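Fluoroacetyl-CoA thioesterase (Streptomyces cattleya, PDB 3KUV) hydrolyses fluoroacetyl-CoA to fluoroacetate and CoA, but does not use acetyl-CoA, and thereby confers resistance to fluoroacetate. Local coordinates at residues Gly47-Ala52 with Trp102-His107; Ala52-Met57 with Glu65-Thr70. The protein carries 1 engineered substitution. All coordinates share one frame; numbering follows the deposited sequence. Where two conformers were deposited one is given.

Interaction 1 of 2, residues Gly47-Ala52 with Trp102-His107; sequences GLMEWA and WRVSAH. With ACT (acetate ion), chain I.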
loop_
_atom_site.group_PDB
_atom_site.type_symbol
_atom_site.label_atom_id
_atom_site.label_comp_id
_atom_site.label_asym_id
_atom_site.label_seq_id
_atom_site.Cartn_x
_atom_site.Cartn_y
_atom_site.Cartn_z
ATOM N N GLY B 47 -2.460 2.047 3.224
ATOM C CA GLY B 47 -3.842 2.539 3.399
ATOM C C GLY B 47 -3.965 3.336 4.709
ATOM O O GLY B 47 -4.808 4.248 4.806
ATOM N N LEU B 48 -3.249 2.928 5.761
ATOM C CA LEU B 48 -3.342 3.635 7.042
ATOM C C LEU B 48 -2.715 5.018 6.942
ATOM O O LEU B 48 -3.242 5.968 7.576
ATOM C CB LEU B 48 -2.550 2.808 8.108
ATOM C CG LEU B 48 -2.720 3.331 9.575
ATOM C CD1 LEU B 48 -4.181 3.097 10.089
ATOM C CD2 LEU B 48 -1.742 2.550 10.453
ATOM N N MET B 49 -1.605 5.117 6.203
ATOM C CA MET B 49 -1.015 6.479 5.978
ATOM C C MET B 49 -1.988 7.358 5.180
ATOM O O MET B 49 -2.197 8.536 5.487
ATOM C CB MET B 49 0.290 6.299 5.159
ATOM C CG MET B 49 1.319 5.727 6.121
ATOM S SD MET B 49 2.856 5.344 5.229
ATOM C CE MET B 49 4.080 5.290 6.637
ATOM N N GLU B 50 -2.650 6.804 4.172
ATOM C CA GLU B 50 -3.676 7.556 3.458
ATOM C C GLU B 50 -4.749 8.010 4.435
ATOM O O GLU B 50 -5.193 9.151 4.383
ATOM C CB GLU B 50 -4.358 6.739 2.331
ATOM C CG GLU B 50 -3.380 6.405 1.205
ATOM C CD GLU B 50 -4.188 6.016 -0.046
ATOM O OE1 GLU B 50 -4.911 6.848 -0.665
ATOM O OE2 GLU B 50 -4.137 4.808 -0.482
ATOM N N TRP B 51 -5.248 7.082 5.245
ATOM C CA TRP B 51 -6.321 7.397 6.187
ATOM C C TRP B 51 -5.923 8.556 7.105
ATOM O O TRP B 51 -6.763 9.459 7.342
ATOM C CB TRP B 51 -6.611 6.098 6.965
ATOM C CG TRP B 51 -7.879 6.103 7.863
ATOM C CD1 TRP B 51 -8.763 7.165 8.104
ATOM C CD2 TRP B 51 -8.249 5.035 8.737
ATOM N NE1 TRP B 51 -9.734 6.738 9.057
ATOM C CE2 TRP B 51 -9.404 5.468 9.483
ATOM C CE3 TRP B 51 -7.686 3.759 9.005
ATOM C CZ2 TRP B 51 -9.998 4.642 10.452
ATOM C CZ3 TRP B 51 -8.281 2.930 9.991
ATOM C CH2 TRP B 51 -9.461 3.411 10.690
ATOM N N ALA B 52 -4.741 8.516 7.679
ATOM C CA ALA B 52 -4.260 9.629 8.488
ATOM C C ALA B 52 -4.366 10.936 7.717
ATOM O O ALA B 52 -4.840 11.914 8.300
ATOM C CB ALA B 52 -2.822 9.391 8.931
ATOM N N TRP B 102 2.663 15.472 1.707
ATOM C CA TRP B 102 2.841 15.181 3.101
ATOM C C TRP B 102 4.180 14.438 3.336
ATOM O O TRP B 102 4.628 13.707 2.413
ATOM C CB TRP B 102 1.731 14.209 3.513
ATOM C CG TRP B 102 0.289 14.706 3.195
ATOM C CD1 TRP B 102 -0.438 14.549 2.037
ATOM C CD2 TRP B 102 -0.513 15.282 4.108
ATOM N NE1 TRP B 102 -1.654 15.118 2.160
ATOM C CE2 TRP B 102 -1.719 15.626 3.460
ATOM C CE3 TRP B 102 -0.293 15.670 5.475
ATOM C CZ2 TRP B 102 -2.752 16.186 4.146
ATOM C CZ3 TRP B 102 -1.247 16.269 6.097
ATOM C CH2 TRP B 102 -2.507 16.552 5.452
ATOM N N ARG B 103 4.797 14.608 4.506
ATOM C CA ARG B 103 5.803 13.731 5.030
ATOM C C ARG B 103 5.087 12.818 6.009
ATOM O O ARG B 103 4.311 13.317 6.909
ATOM C CB ARG B 103 6.939 14.554 5.716
ATOM C CG ARG B 103 8.135 13.778 6.021
ATOM C CD ARG B 103 9.329 14.525 6.718
ATOM N NE ARG B 103 10.396 13.512 6.851
ATOM C CZ ARG B 103 10.516 12.578 7.810
ATOM N NH1 ARG B 103 9.649 12.470 8.816
ATOM N NH2 ARG B 103 11.549 11.729 7.754
ATOM N N VAL B 104 5.305 11.510 5.911
ATOM C CA VAL B 104 4.635 10.536 6.789
ATOM C C VAL B 104 5.653 9.657 7.496
ATOM O O VAL B 104 6.750 9.369 6.978
ATOM C CB VAL B 104 3.631 9.682 6.032
ATOM C CG1 VAL B 104 2.446 10.578 5.590
ATOM C CG2 VAL B 104 4.177 8.963 4.766
ATOM N N SER B 105 5.314 9.228 8.708
ATOM C CA SER B 105 6.155 8.224 9.382
ATOM C C SER B 105 5.283 7.433 10.305
ATOM O O SER B 105 4.126 7.852 10.617
ATOM C CB SER B 105 7.293 8.830 10.121
ATOM O OG SER B 105 6.830 9.688 11.153
ATOM N N ALA B 106 5.754 6.275 10.697
ATOM C CA ALA B 106 4.913 5.378 11.538
ATOM C C ALA B 106 5.813 4.614 12.523
ATOM O O ALA B 106 7.013 4.370 12.253
ATOM C CB ALA B 106 4.071 4.418 10.689
ATOM N N HIS B 107 5.308 4.403 13.737
ATOM C CA HIS B 107 6.010 3.647 14.752
ATOM C C HIS B 107 4.966 2.789 15.419
ATOM O O HIS B 107 3.756 3.117 15.432
ATOM C CB HIS B 107 6.680 4.703 15.593
ATOM C CG HIS B 107 5.963 5.098 16.793
ATOM N ND1 HIS B 107 5.625 6.403 17.045
ATOM C CD2 HIS B 107 5.450 4.366 17.816
ATOM C CE1 HIS B 107 4.931 6.466 18.166
ATOM N NE2 HIS B 107 4.789 5.237 18.659
HETATM C C ACT I . 13.974 13.279 5.135
HETATM O O ACT I . 13.261 13.775 6.087
HETATM O OXT ACT I . 14.725 14.123 4.587
HETATM C CH3 ACT I . 13.992 11.825 4.671
#

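Interaction 2 of 2, residues Ala52-Met57 with Glu65-Thr70; sequences ACVRAM and EGSLGT. With ACT (acetate ion), chain C.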
loop_
_atom_site.group_PDB
_atom_site.type_symbol
_atom_site.label_atom_id
_atom_site.label_comp_id
_atom_site.label_asym_id
_atom_site.label_seq_id
_atom_site.Cartn_x
_atom_site.Cartn_y
_atom_site.Cartn_z
ATOM N N ALA B 52 -4.741 8.516 7.679
ATOM C CA ALA B 52 -4.260 9.629 8.488
ATOM C C ALA B 52 -4.366 10.936 7.717
ATOM O O ALA B 52 -4.840 11.914 8.300
ATOM C CB ALA B 52 -2.822 9.391 8.931
ATOM N N CYS B 53 -3.830 10.993 6.482
ATOM C CA CYS B 53 -3.856 12.249 5.717
ATOM C C CYS B 53 -5.292 12.667 5.366
ATOM O O CYS B 53 -5.593 13.884 5.428
ATOM C CB CYS B 53 -2.955 12.152 4.484
ATOM S SG CYS B 53 -1.255 11.830 4.846
ATOM N N VAL B 54 -6.182 11.696 5.050
ATOM C CA VAL B 54 -7.587 12.040 4.844
ATOM C C VAL B 54 -8.236 12.719 6.052
ATOM O O VAL B 54 -8.974 13.716 5.944
ATOM C CB VAL B 54 -8.389 10.740 4.384
ATOM C CG1 VAL B 54 -9.884 10.894 4.493
ATOM C CG2 VAL B 54 -7.921 10.265 2.947
ATOM N N ARG B 55 -7.967 12.181 7.248
ATOM C CA ARG B 55 -8.540 12.825 8.490
ATOM C C ARG B 55 -7.978 14.245 8.667
ATOM O O ARG B 55 -8.780 15.155 9.010
ATOM C CB ARG B 55 -8.208 11.930 9.729
ATOM C CG ARG B 55 -9.029 10.622 9.723
ATOM C CD ARG B 55 -8.700 9.854 11.031
ATOM N NE ARG B 55 -9.050 10.635 12.233
ATOM C CZ ARG B 55 -8.589 10.389 13.482
ATOM N NH1 ARG B 55 -7.648 9.433 13.774
ATOM N NH2 ARG B 55 -9.060 11.070 14.530
ATOM N N ALA B 56 -6.681 14.422 8.395
ATOM C CA ALA B 56 -6.008 15.736 8.596
ATOM C C ALA B 56 -6.662 16.769 7.623
ATOM O O ALA B 56 -6.852 17.937 8.003
ATOM C CB ALA B 56 -4.629 15.602 8.364
ATOM N N MET B 57 -6.960 16.348 6.406
ATOM C CA MET B 57 -7.503 17.242 5.355
ATOM C C MET B 57 -8.932 17.554 5.456
ATOM O O MET B 57 -9.463 18.501 4.762
ATOM C CB MET B 57 -7.468 16.380 4.065
ATOM C CG MET B 57 -6.270 16.559 3.433
ATOM S SD MET B 57 -6.323 15.384 1.917
ATOM C CE MET B 57 -7.283 16.340 0.778
ATOM N N GLU B 65 -16.605 17.172 -1.679
ATOM C CA GLU B 65 -15.221 16.824 -2.115
ATOM C C GLU B 65 -14.711 15.694 -1.297
ATOM O O GLU B 65 -15.118 15.476 -0.149
ATOM C CB GLU B 65 -14.310 18.028 -1.927
ATOM C CG GLU B 65 -14.511 19.104 -3.031
ATOM C CD GLU B 65 -13.680 20.346 -2.894
ATOM O OE1 GLU B 65 -13.086 20.722 -1.790
ATOM O OE2 GLU B 65 -13.519 21.003 -3.973
ATOM N N GLY B 66 -13.675 15.002 -1.858
ATOM C CA GLY B 66 -12.859 14.069 -1.125
ATOM C C GLY B 66 -11.504 14.081 -1.840
ATOM O O GLY B 66 -11.111 15.119 -2.309
ATOM N N SER B 67 -10.744 12.986 -1.722
ATOM C CA SER B 67 -9.394 12.979 -2.321
ATOM C C SER B 67 -8.977 11.580 -2.695
ATOM O O SER B 67 -9.538 10.567 -2.207
ATOM C CB SER B 67 -8.345 13.658 -1.359
ATOM O OG SER B 67 -8.222 12.800 -0.182
ATOM N N LEU B 68 -7.935 11.524 -3.520
ATOM C CA LEU B 68 -7.309 10.280 -3.932
ATOM C C LEU B 68 -5.820 10.360 -3.629
ATOM O O LEU B 68 -5.230 11.456 -3.644
ATOM C CB LEU B 68 -7.409 10.113 -5.458
ATOM C CG LEU B 68 -8.814 9.941 -6.027
ATOM C CD1 LEU B 68 -8.762 10.131 -7.556
ATOM C CD2 LEU B 68 -9.499 8.609 -5.593
ATOM N N GLY B 69 -5.227 9.249 -3.243
ATOM C CA GLY B 69 -3.763 9.176 -3.188
ATOM C C GLY B 69 -3.140 9.075 -4.555
ATOM O O GLY B 69 -3.622 8.219 -5.379
ATOM N N THR B 70 -2.192 9.956 -4.876
ATOM C CA THR B 70 -1.572 9.949 -6.209
ATOM C C THR B 70 -0.130 9.463 -6.198
ATOM O O THR B 70 0.405 9.107 -7.252
ATOM C CB THR B 70 -1.598 11.300 -6.891
ATOM O OG1 THR B 70 -0.958 12.247 -6.017
ATOM C CG2 THR B 70 -3.089 11.778 -7.053
HETATM C C ACT C . -6.783 5.124 -3.279
HETATM O O ACT C . -5.890 6.134 -3.232
HETATM O OXT ACT C . -6.798 4.222 -2.341
HETATM C CH3 ACT C . -7.782 5.077 -4.413
#

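Interaction 1 of 2, residues Gly47-Ala52 with Trp102-His107
Met49 carries this contact almost alone, reaching from helix 42-57 to the inward side of strand 99-107, where Val104 and Ala106 receive it. Its CB is directed at the strand. Its CG lies beside the backbone N (chi1 -74°), and the chain is extended from there, so the thioether is carried straight out from the helix. The sulfur SD lies 3.9 Å from Val104 CG2, the two side chains crossing obliquely. The terminal methyl CE fits between two neighbours of the strand's alternating pattern, 4.1 Å from Val104 CG2 and 4.1 Å from Ala106 CB. No hydrogen bond links the segments, and the join is purely apolar. Next along the helix, Glu50, an active-site residue, turns away from the strand and forms a salt bridge with Arg120. Trp51 points to the dimer partner, its NE1 hydrogen-bonded to Glu32 of the second subunit. On the strand's other side, Arg103 NE donates a hydrogen bond to O of an acetate probably taken up from the crystallisation liquor (3.0 Å), and NH2 adds a weak one to the same oxygen, which lies at the edge of the guanidinium. The helix segment runs at 123° to strand 102-107, which pairs with strands 85-96 and 112-124, so Met49 sits over the middle of the antiparallel sheet, while Leu48 beside it packs on Val86 and Val88 of strand 85-96.

Interaction 2 of 2, residues Ala52-Met57 with Glu65-Thr70
Met57 and Ser67 form the close part of this contact, where the helix leans over the start of strand 65-75. The Met57 chain is extended as far as SD and then bends (chi3 80°), which brings its methyl CE down on Ser67 CB at 3.6 Å. The sulfur SD stays alongside the hydroxyl, 3.8 Å from Ser67 OG. One turn back on the helix, Val54 touches the same oxygen more loosely, its CG2 being 4.0 Å from Ser67 OG. The hydroxyl is thus flanked by apolar groups from the helix, and its polar partner comes from the sheet: OG is hydrogen-bonded to NE of Arg120, a substrate-binding residue. This bond probably steadies the arginine. Away from this spot the contact thins out. Leu68 turns its side chain from the helix, packing on Phe36 of the second subunit, and its CD2 is 4.1 Å from the methyl CH3 of a bound acetate. Beyond Ser67 the strand no longer meets residues 52-57; at Gly69, which binds the substrate and CoA, the backbone N donates a hydrogen bond to acetate O at 3.2 Å. Ser42 of the second subunit, the engineered position, also binds this ion through its OG. A central helix laid across an antiparallel sheet, with a substrate site completed across the dimer interface, is the hallmark of hot-dog-fold thioesterases.

How the interactions relate
From the N terminus, strand 10-16 and two short helices come before helix 42-57, which supplies one side of both contacts, the two sharing Ala52. After residues 52-57 the chain turns back and interaction 2 closes a short loop by setting the helix's last turns against strand 65-75, at one edge of the sheet within the subunit. Interaction 1 closes a much longer loop, through strands 65-75 and 85-96 to strand 99-107, and the shorter loop lies wholly within it. Together they fix the helix over the sheet at two places whose centres lie about 11 Å apart. Trp102 bridges them, packing on Cys53, Ala56 and Met57, while Glu50 OE1 packs against Gly69 N at 3.5 Å.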